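Local coordinates for protein protease VII (Escherichia coli, PDB 1I78) that cleaves polypeptides as an omptin-family outer-membrane protease, probably between paired basic residues, from a beta barrel embedded in the membrane, at residues E123-L128 with S186-D191; G182-Y187 with G195-Y200; S232-A237 with E250-R255. The protein carries 3 engineered substitutions. All blocks are in the same frame, centred on the assembly; numbering follows the deposited sequence.

Contact 1. Residues E123-L128 with S186-D191; sequences EPNYRL and SYRYED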
loop_
_atom_site.group_PDB
_atom_site.type_symbol
_atom_site.label_atom_id
_atom_site.label_comp_id
_atom_site.label_asym_id
_atom_site.label_seq_id
_atom_site.Cartn_x
_atom_site.Cartn_y
_atom_site.Cartn_z
ATOM N N GLU A 123 -29.016 14.445 -1.732
ATOM C CA GLU A 123 -29.893 15.324 -0.984
ATOM C C GLU A 123 -29.085 16.117 0.043
ATOM O O GLU A 123 -27.865 15.951 0.148
ATOM C CB GLU A 123 -30.960 14.490 -0.282
ATOM C CG GLU A 123 -31.762 13.610 -1.221
ATOM C CD GLU A 123 -32.690 14.386 -2.131
ATOM O OE1 GLU A 123 -33.419 13.733 -2.905
ATOM O OE2 GLU A 123 -32.699 15.638 -2.077
ATOM N N PRO A 124 -29.754 17.007 0.805
ATOM C CA PRO A 124 -29.068 17.818 1.825
ATOM C C PRO A 124 -28.576 16.991 3.026
ATOM O O PRO A 124 -27.559 17.328 3.645
ATOM C CB PRO A 124 -30.135 18.837 2.231
ATOM C CG PRO A 124 -31.004 18.946 1.007
ATOM C CD PRO A 124 -31.124 17.508 0.579
ATOM N N ASN A 125 -29.295 15.910 3.336
ATOM C CA ASN A 125 -28.938 15.048 4.462
ATOM C C ASN A 125 -28.373 13.661 4.117
ATOM O O ASN A 125 -28.039 12.894 5.015
ATOM C CB ASN A 125 -30.145 14.880 5.389
ATOM C CG ASN A 125 -30.542 16.177 6.069
ATOM O OD1 ASN A 125 -29.692 16.904 6.593
ATOM N ND2 ASN A 125 -31.840 16.468 6.074
ATOM N N TYR A 126 -28.280 13.328 2.833
ATOM C CA TYR A 126 -27.728 12.032 2.443
ATOM C C TYR A 126 -27.262 11.984 0.991
ATOM O O TYR A 126 -27.881 12.557 0.098
ATOM C CB TYR A 126 -28.728 10.914 2.727
ATOM C CG TYR A 126 -30.053 11.062 2.024
ATOM C CD1 TYR A 126 -30.208 10.655 0.697
ATOM C CD2 TYR A 126 -31.162 11.590 2.691
ATOM C CE1 TYR A 126 -31.433 10.764 0.053
ATOM C CE2 TYR A 126 -32.391 11.706 2.057
ATOM C CZ TYR A 126 -32.521 11.292 0.738
ATOM O OH TYR A 126 -33.734 11.412 0.097
ATOM N N ARG A 127 -26.156 11.277 0.780
ATOM C CA ARG A 127 -25.530 11.152 -0.528
ATOM C C ARG A 127 -25.096 9.706 -0.766
ATOM O O ARG A 127 -24.583 9.055 0.141
ATOM C CB ARG A 127 -24.305 12.072 -0.557
ATOM C CG ARG A 127 -24.085 12.821 -1.837
ATOM C CD ARG A 127 -23.601 14.234 -1.552
ATOM N NE ARG A 127 -22.182 14.447 -1.838
ATOM C CZ ARG A 127 -21.184 13.975 -1.099
ATOM N NH1 ARG A 127 -21.445 13.253 -0.013
ATOM N NH2 ARG A 127 -19.924 14.229 -1.442
ATOM N N LEU A 128 -25.303 9.212 -1.984
ATOM C CA LEU A 128 -24.914 7.853 -2.364
ATOM C C LEU A 128 -24.398 7.950 -3.793
ATOM O O LEU A 128 -25.131 8.369 -4.683
ATOM C CB LEU A 128 -26.125 6.913 -2.356
ATOM C CG LEU A 128 -26.038 5.479 -1.807
ATOM C CD1 LEU A 128 -27.154 4.657 -2.426
ATOM C CD2 LEU A 128 -24.705 4.846 -2.105
ATOM N N SER A 186 -22.896 8.992 2.663
ATOM C CA SER A 186 -22.969 9.553 4.005
ATOM C C SER A 186 -24.363 10.079 4.336
ATOM O O SER A 186 -25.024 10.692 3.502
ATOM C CB SER A 186 -21.942 10.680 4.153
ATOM O OG SER A 186 -22.078 11.649 3.120
ATOM N N TYR A 187 -24.804 9.831 5.565
ATOM C CA TYR A 187 -26.109 10.274 6.021
ATOM C C TYR A 187 -25.911 11.349 7.077
ATOM O O TYR A 187 -24.948 11.316 7.843
ATOM C CB TYR A 187 -26.882 9.104 6.612
ATOM C CG TYR A 187 -28.344 9.396 6.818
ATOM C CD1 TYR A 187 -29.231 9.401 5.744
ATOM C CD2 TYR A 187 -28.846 9.661 8.087
ATOM C CE1 TYR A 187 -30.590 9.656 5.933
ATOM C CE2 TYR A 187 -30.197 9.920 8.289
ATOM C CZ TYR A 187 -31.066 9.915 7.212
ATOM O OH TYR A 187 -32.408 10.161 7.418
ATOM N N ARG A 188 -26.837 12.295 7.131
ATOM C CA ARG A 188 -26.716 13.386 8.079
ATOM C C ARG A 188 -27.952 13.637 8.930
ATOM O O ARG A 188 -29.047 13.858 8.410
ATOM C CB ARG A 188 -26.346 14.665 7.328
ATOM C CG ARG A 188 -26.202 15.888 8.214
ATOM C CD ARG A 188 -25.884 17.134 7.397
ATOM N NE ARG A 188 -25.644 18.284 8.262
ATOM C CZ ARG A 188 -25.209 19.471 7.845
ATOM N NH1 ARG A 188 -24.956 19.692 6.561
ATOM N NH2 ARG A 188 -25.024 20.445 8.726
ATOM N N TYR A 189 -27.770 13.594 10.245
ATOM C CA TYR A 189 -28.859 13.873 11.171
ATOM C C TYR A 189 -28.457 15.101 11.987
ATOM O O TYR A 189 -27.487 15.065 12.747
ATOM C CB TYR A 189 -29.115 12.691 12.102
ATOM C CG TYR A 189 -30.243 12.966 13.071
ATOM C CD1 TYR A 189 -31.530 13.255 12.606
ATOM C CD2 TYR A 189 -30.017 12.986 14.453
ATOM C CE1 TYR A 189 -32.564 13.565 13.485
ATOM C CE2 TYR A 189 -31.046 13.292 15.344
ATOM C CZ TYR A 189 -32.317 13.584 14.853
ATOM O OH TYR A 189 -33.336 13.915 15.726
ATOM N N GLU A 190 -29.206 16.187 11.818
ATOM C CA GLU A 190 -28.915 17.443 12.509
ATOM C C GLU A 190 -27.571 17.948 11.970
ATOM O O GLU A 190 -27.463 18.252 10.783
ATOM C CB GLU A 190 -28.840 17.225 14.026
ATOM C CG GLU A 190 -30.022 16.462 14.608
ATOM C CD GLU A 190 -30.997 17.349 15.364
ATOM O OE1 GLU A 190 -30.540 18.154 16.205
ATOM O OE2 GLU A 190 -32.221 17.229 15.129
ATOM N N ASP A 191 -26.552 18.033 12.823
ATOM C CA ASP A 191 -25.235 18.495 12.376
ATOM C C ASP A 191 -24.210 17.384 12.457
ATOM O O ASP A 191 -23.014 17.623 12.321
ATOM C CB ASP A 191 -24.747 19.683 13.210
ATOM C CG ASP A 191 -25.525 20.959 12.926
ATOM O OD1 ASP A 191 -25.643 21.332 11.735
ATOM O OD2 ASP A 191 -26.008 21.591 13.895
#

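Contact 2. Residues G182-Y187 with G195-Y200; sequences GLTGSY and GGTFKY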
loop_
_atom_site.group_PDB
_atom_site.type_symbol
_atom_site.label_atom_id
_atom_site.label_comp_id
_atom_site.label_asym_id
_atom_site.label_seq_id
_atom_site.Cartn_x
_atom_site.Cartn_y
_atom_site.Cartn_z
ATOM N N GLY A 182 -15.960 2.084 -7.208
ATOM C CA GLY A 182 -16.340 2.155 -5.814
ATOM C C GLY A 182 -17.747 2.609 -5.501
ATOM O O GLY A 182 -18.588 2.804 -6.382
ATOM N N LEU A 183 -17.982 2.768 -4.203
ATOM C CA LEU A 183 -19.261 3.195 -3.649
ATOM C C LEU A 183 -18.940 4.091 -2.474
ATOM O O LEU A 183 -18.208 3.699 -1.580
ATOM C CB LEU A 183 -20.056 1.993 -3.142
ATOM C CG LEU A 183 -21.482 1.823 -3.670
ATOM C CD1 LEU A 183 -22.192 0.746 -2.857
ATOM C CD2 LEU A 183 -22.229 3.140 -3.585
ATOM N N THR A 184 -19.470 5.301 -2.475
ATOM C CA THR A 184 -19.218 6.208 -1.367
ATOM C C THR A 184 -20.567 6.757 -0.912
ATOM O O THR A 184 -21.542 6.688 -1.656
ATOM C CB THR A 184 -18.247 7.339 -1.785
ATOM O OG1 THR A 184 -18.018 8.207 -0.669
ATOM C CG2 THR A 184 -18.814 8.128 -2.943
ATOM N N GLY A 185 -20.632 7.269 0.316
ATOM C CA GLY A 185 -21.893 7.787 0.824
ATOM C C GLY A 185 -21.848 8.284 2.256
ATOM O O GLY A 185 -20.890 8.029 2.989
ATOM N N SER A 186 -22.896 8.992 2.663
ATOM C CA SER A 186 -22.969 9.553 4.005
ATOM C C SER A 186 -24.363 10.079 4.336
ATOM O O SER A 186 -25.024 10.692 3.502
ATOM C CB SER A 186 -21.942 10.680 4.153
ATOM O OG SER A 186 -22.078 11.649 3.120
ATOM N N TYR A 187 -24.804 9.831 5.565
ATOM C CA TYR A 187 -26.109 10.274 6.021
ATOM C C TYR A 187 -25.911 11.349 7.077
ATOM O O TYR A 187 -24.948 11.316 7.843
ATOM C CB TYR A 187 -26.882 9.104 6.612
ATOM C CG TYR A 187 -28.344 9.396 6.818
ATOM C CD1 TYR A 187 -29.231 9.401 5.744
ATOM C CD2 TYR A 187 -28.846 9.661 8.087
ATOM C CE1 TYR A 187 -30.590 9.656 5.933
ATOM C CE2 TYR A 187 -30.197 9.920 8.289
ATOM C CZ TYR A 187 -31.066 9.915 7.212
ATOM O OH TYR A 187 -32.408 10.161 7.418
ATOM N N GLY A 195 -20.277 8.511 7.399
ATOM C CA GLY A 195 -20.102 8.121 6.011
ATOM C C GLY A 195 -19.210 6.912 5.789
ATOM O O GLY A 195 -18.589 6.385 6.715
ATOM N N GLY A 196 -19.142 6.470 4.538
ATOM C CA GLY A 196 -18.314 5.327 4.207
ATOM C C GLY A 196 -17.943 5.294 2.739
ATOM O O GLY A 196 -18.590 5.922 1.897
ATOM N N THR A 197 -16.887 4.556 2.432
ATOM C CA THR A 197 -16.418 4.415 1.073
ATOM C C THR A 197 -15.840 3.031 0.860
ATOM O O THR A 197 -15.089 2.520 1.694
ATOM C CB THR A 197 -15.336 5.438 0.751
ATOM O OG1 THR A 197 -15.884 6.758 0.836
ATOM C CG2 THR A 197 -14.801 5.209 -0.650
ATOM N N PHE A 198 -16.194 2.432 -0.270
ATOM C CA PHE A 198 -15.701 1.113 -0.629
ATOM C C PHE A 198 -15.085 1.110 -2.017
ATOM O O PHE A 198 -15.661 1.650 -2.945
ATOM C CB PHE A 198 -16.839 0.109 -0.572
ATOM C CG PHE A 198 -17.432 -0.038 0.796
ATOM C CD1 PHE A 198 -18.223 0.977 1.338
ATOM C CD2 PHE A 198 -17.177 -1.180 1.563
ATOM C CE1 PHE A 198 -18.755 0.860 2.627
ATOM C CE2 PHE A 198 -17.702 -1.310 2.853
ATOM C CZ PHE A 198 -18.496 -0.283 3.385
ATOM N N LYS A 199 -13.902 0.518 -2.154
ATOM C CA LYS A 199 -13.256 0.444 -3.456
ATOM C C LYS A 199 -12.873 -0.980 -3.773
ATOM O O LYS A 199 -12.575 -1.760 -2.880
ATOM C CB LYS A 199 -11.992 1.308 -3.518
ATOM C CG LYS A 199 -12.271 2.757 -3.414
ATOM C CD LYS A 199 -11.005 3.584 -3.374
ATOM C CE LYS A 199 -11.366 5.063 -3.136
ATOM N NZ LYS A 199 -10.182 5.958 -3.148
ATOM N N TYR A 200 -12.871 -1.290 -5.067
ATOM C CA TYR A 200 -12.511 -2.593 -5.582
ATOM C C TYR A 200 -11.753 -2.458 -6.893
ATOM O O TYR A 200 -12.019 -1.554 -7.689
ATOM C CB TYR A 200 -13.746 -3.436 -5.858
ATOM C CG TYR A 200 -13.401 -4.707 -6.611
ATOM C CD1 TYR A 200 -12.740 -5.757 -5.968
ATOM C CD2 TYR A 200 -13.690 -4.843 -7.980
ATOM C CE1 TYR A 200 -12.371 -6.909 -6.658
ATOM C CE2 TYR A 200 -13.321 -5.995 -8.683
ATOM C CZ TYR A 200 -12.658 -7.018 -8.011
ATOM O OH TYR A 200 -12.240 -8.138 -8.679
#

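Contact 3. Residues S232-A237 with E250-R255; sequences SVAVNA and EGAWNR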
loop_
_atom_site.group_PDB
_atom_site.type_symbol
_atom_site.label_atom_id
_atom_site.label_comp_id
_atom_site.label_asym_id
_atom_site.label_seq_id
_atom_site.Cartn_x
_atom_site.Cartn_y
_atom_site.Cartn_z
ATOM N N SER A 232 -10.832 -1.972 -0.543
ATOM C CA SER A 232 -10.688 -0.883 0.396
ATOM C C SER A 232 -11.990 -0.620 1.143
ATOM O O SER A 232 -13.070 -0.710 0.560
ATOM C CB SER A 232 -10.259 0.372 -0.340
ATOM O OG SER A 232 -10.021 1.393 0.597
ATOM N N VAL A 233 -11.881 -0.317 2.434
ATOM C CA VAL A 233 -13.038 0.001 3.262
ATOM C C VAL A 233 -12.689 1.190 4.144
ATOM O O VAL A 233 -11.706 1.154 4.881
ATOM C CB VAL A 233 -13.442 -1.179 4.174
ATOM C CG1 VAL A 233 -14.591 -0.759 5.088
ATOM C CG2 VAL A 233 -13.864 -2.374 3.328
ATOM N N ALA A 234 -13.475 2.256 4.059
ATOM C CA ALA A 234 -13.218 3.429 4.889
ATOM C C ALA A 234 -14.529 3.958 5.473
ATOM O O ALA A 234 -15.572 3.905 4.820
ATOM C CB ALA A 234 -12.501 4.525 4.074
ATOM N N VAL A 235 -14.473 4.434 6.716
ATOM C CA VAL A 235 -15.648 4.989 7.384
ATOM C C VAL A 235 -15.231 6.246 8.140
ATOM O O VAL A 235 -14.099 6.353 8.631
ATOM C CB VAL A 235 -16.310 3.963 8.369
ATOM C CG1 VAL A 235 -16.850 2.756 7.583
ATOM C CG2 VAL A 235 -15.306 3.490 9.418
ATOM N N ASN A 236 -16.147 7.205 8.215
ATOM C CA ASN A 236 -15.880 8.468 8.890
ATOM C C ASN A 236 -17.058 8.958 9.734
ATOM O O ASN A 236 -18.207 8.529 9.556
ATOM C CB ASN A 236 -15.515 9.532 7.853
ATOM C CG ASN A 236 -16.571 9.669 6.759
ATOM O OD1 ASN A 236 -17.700 10.099 7.010
ATOM N ND2 ASN A 236 -16.209 9.284 5.543
ATOM N N ALA A 237 -16.746 9.855 10.664
ATOM C CA ALA A 237 -17.734 10.457 11.554
ATOM C C ALA A 237 -17.322 11.911 11.751
ATOM O O ALA A 237 -16.153 12.199 12.047
ATOM C CB ALA A 237 -17.766 9.730 12.904
ATOM N N GLU A 250 -11.546 9.682 10.624
ATOM C CA GLU A 250 -11.731 8.567 9.697
ATOM C C GLU A 250 -10.765 7.411 9.858
ATOM O O GLU A 250 -9.634 7.596 10.308
ATOM C CB GLU A 250 -11.665 9.057 8.229
ATOM C CG GLU A 250 -11.956 7.943 7.219
ATOM C CD GLU A 250 -12.107 8.421 5.787
ATOM O OE1 GLU A 250 -11.085 8.808 5.171
ATOM O OE2 GLU A 250 -13.255 8.403 5.272
ATOM N N GLY A 251 -11.238 6.227 9.470
ATOM C CA GLY A 251 -10.446 5.015 9.518
ATOM C C GLY A 251 -10.551 4.255 8.199
ATOM O O GLY A 251 -11.656 3.956 7.715
ATOM N N ALA A 252 -9.401 3.931 7.614
ATOM C CA ALA A 252 -9.364 3.222 6.339
ATOM C C ALA A 252 -8.455 1.995 6.314
ATOM O O ALA A 252 -7.344 1.997 6.840
ATOM C CB ALA A 252 -8.948 4.176 5.238
ATOM N N TRP A 253 -8.952 0.947 5.676
ATOM C CA TRP A 253 -8.229 -0.300 5.523
ATOM C C TRP A 253 -8.140 -0.569 4.034
ATOM O O TRP A 253 -9.033 -0.203 3.273
ATOM C CB TRP A 253 -8.999 -1.445 6.171
ATOM C CG TRP A 253 -8.489 -2.812 5.787
ATOM C CD1 TRP A 253 -7.385 -3.445 6.281
ATOM C CD2 TRP A 253 -9.079 -3.716 4.840
ATOM N NE1 TRP A 253 -7.254 -4.689 5.709
ATOM C CE2 TRP A 253 -8.281 -4.883 4.822
ATOM C CE3 TRP A 253 -10.211 -3.655 4.005
ATOM C CZ2 TRP A 253 -8.577 -5.992 4.003
ATOM C CZ3 TRP A 253 -10.512 -4.767 3.182
ATOM C CH2 TRP A 253 -9.693 -5.917 3.195
ATOM N N ASN A 254 -7.063 -1.193 3.601
ATOM C CA ASN A 254 -6.972 -1.516 2.198
ATOM C C ASN A 254 -6.001 -2.651 2.018
ATOM O O ASN A 254 -5.022 -2.762 2.745
ATOM C CB ASN A 254 -6.569 -0.292 1.366
ATOM C CG ASN A 254 -5.208 0.200 1.702
ATOM O OD1 ASN A 254 -4.219 -0.510 1.508
ATOM N ND2 ASN A 254 -5.132 1.426 2.220
ATOM N N ARG A 255 -6.301 -3.517 1.063
ATOM C CA ARG A 255 -5.457 -4.663 0.815
ATOM C C ARG A 255 -5.234 -4.955 -0.653
ATOM O O ARG A 255 -6.123 -4.753 -1.496
ATOM C CB ARG A 255 -6.068 -5.901 1.466
ATOM C CG ARG A 255 -5.307 -7.179 1.161
ATOM C CD ARG A 255 -5.827 -8.348 1.975
ATOM N NE ARG A 255 -5.071 -9.574 1.727
ATOM C CZ ARG A 255 -3.748 -9.679 1.846
ATOM N NH1 ARG A 255 -3.013 -8.626 2.213
ATOM N NH2 ARG A 255 -3.154 -10.842 1.591
#

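Contact 1. Residues E123-L128 with S186-D191
Tyr126 and Tyr187 face each other as a non-hydrogen-bonded antiparallel pair, and their side chains meet obliquely: Tyr126 CB lies 3.4 Å from Tyr187 CD1, and Tyr126 CD2 is 3.8 Å from Tyr187 CE1. Tyr187 reaches across because its CG stands anti to the backbone N (chi1 -167°), which also lays one ring face over the carbonyl oxygen of Asn125. The Tyr126 ring swings away instead, and Glu123 CB sits above the centre of one of its faces. On the opposite face of the sheet Arg127 and Ser186 form the next pair. Their backbones exchange two hydrogen bonds, Arg127 N to Ser186 O and Ser186 N to Arg127 O, both 3.0 Å, while Ser186 OG lies at the edge of the Arg127 guanidinium. Further along, Arg188 runs its extended chain across the Asn125 amide at about a right angle, with Arg188 CD 3.9 Å from Asn125 OD1. The guanidinium is fixed beyond by its own loop: Arg188 NE bonds Glu190 O at 3.1 Å, and Arg188 NH2 makes a salt bridge with Asp191 OD1 (3.2 Å), which accepts through its anti lone pair. Tyr240 adds a cation-pi partner. The contact thus joins the start of strand 126-149 to the end of strand 169-189 at the barrel's short-turn end, probably periplasmic, with strands 121-122 and 192-213 alongside.

Contact 2. Residues G182-Y187 with G195-Y200
Leu183 and Phe198 bond backbone to backbone in both directions, Leu183 N to Phe198 O at 2.9 Å and Phe198 N to Leu183 O at 2.7 Å, within the beta hairpin of strands 169-189 and 192-213, part of the antiparallel barrel wall. Gly185 and Gly196 form the next hydrogen-bonded pair, with Gly196 N 2.8 Å from Gly185 O. Between these pairs the two threonines lie side by side and point the same way. Thr184 OG1 and Thr197 OG1 share a hydrogen bond of 3.0 Å whose donor could be either hydroxyl. Each gets there by a different rotation: Thr184 places OG1 opposite its own N (chi1 -180°), whereas Thr197 keeps OG1 beside its N (chi1 -63°). Lys199 leaves from the threonine face, and its NZ finds its main partner in Asp113 through a salt bridge. That face therefore carries the polar groups, consistent with the barrel interior, while Leu183 and Phe198 lie on the outer surface, where lipid would be expected. At the Ser186-Gly195 pair the glycine has no side chain, and Gly195 CA rests 3.7 Å from Ser186 CB. At the apolar pair the Phe198 ring presents its edge to a backbone oxygen, Phe198 CD1 standing 4.0 Å from Leu183 O.

Contact 3. Residues S232-A237 with E250-R255
Asn236 and Glu250 lean across one another on one face of the sheet, amide and carboxylate planes 41° apart. Asn236 ND2 donates an almost straight hydrogen bond to Glu250 OE2 (3.1 Å, 172° at the hydrogen). The acceptor lies in the amide plane, but the donor approaches the anti side of the carboxylate from somewhat above its plane. Glu250 gets there with CG anti to its backbone N (chi1 -176°) and an extended chain that passes alongside Val235 O. One pair along, Ala234 CB and Ala252 CB touch at 3.8 Å, and the same face continues to Ser232, whose hydroxyl lies beside Asn254 CB. The other face is apolar. There Val233 and Trp253 meet at a slant, the valine offering its CG2 branch to the edge of the indole near the ring plane, with Val233 CG2 3.9 Å from Trp253 CE3. Phe287 on strand 272-296 also meets the indole. Beneath the side chains, Val233 with Trp253 and Val235 with Gly251 are the hydrogen-bonded pairs, each closed by a reciprocal pair of N-H to O bonds. Such a division fits a transmembrane barrel wall: valines and the indole suit a lipid-facing outside, while the N-H that Asn236 ND2 gives to Glu250 OE2 would favour an ionised carboxylate, on what is probably the inner side.

How the contacts relate
The three contacts follow one antiparallel sheet round the barrel, in strand order. Contacts 1 and 2 share Ser186 and Tyr187 on strand 169-189, and their centres are about 13 Å apart; Leu128 CD2 of contact 1 also packs 3.4 Å from Leu183 CD2 of contact 2. The centres of contacts 2 and 3 are about 9 Å apart, and probable hydrogen bonds join them from Thr197 N to Ala234 O (2.8 Å) and from Ser232 N to Lys199 O. Contacts 1 and 3, about 19 Å apart between centres, do not touch. All three lie on the same side of the chain's centre, toward the short-turn, probably periplasmic end, whereas omptins are understood to cleave substrates at the extracellular end.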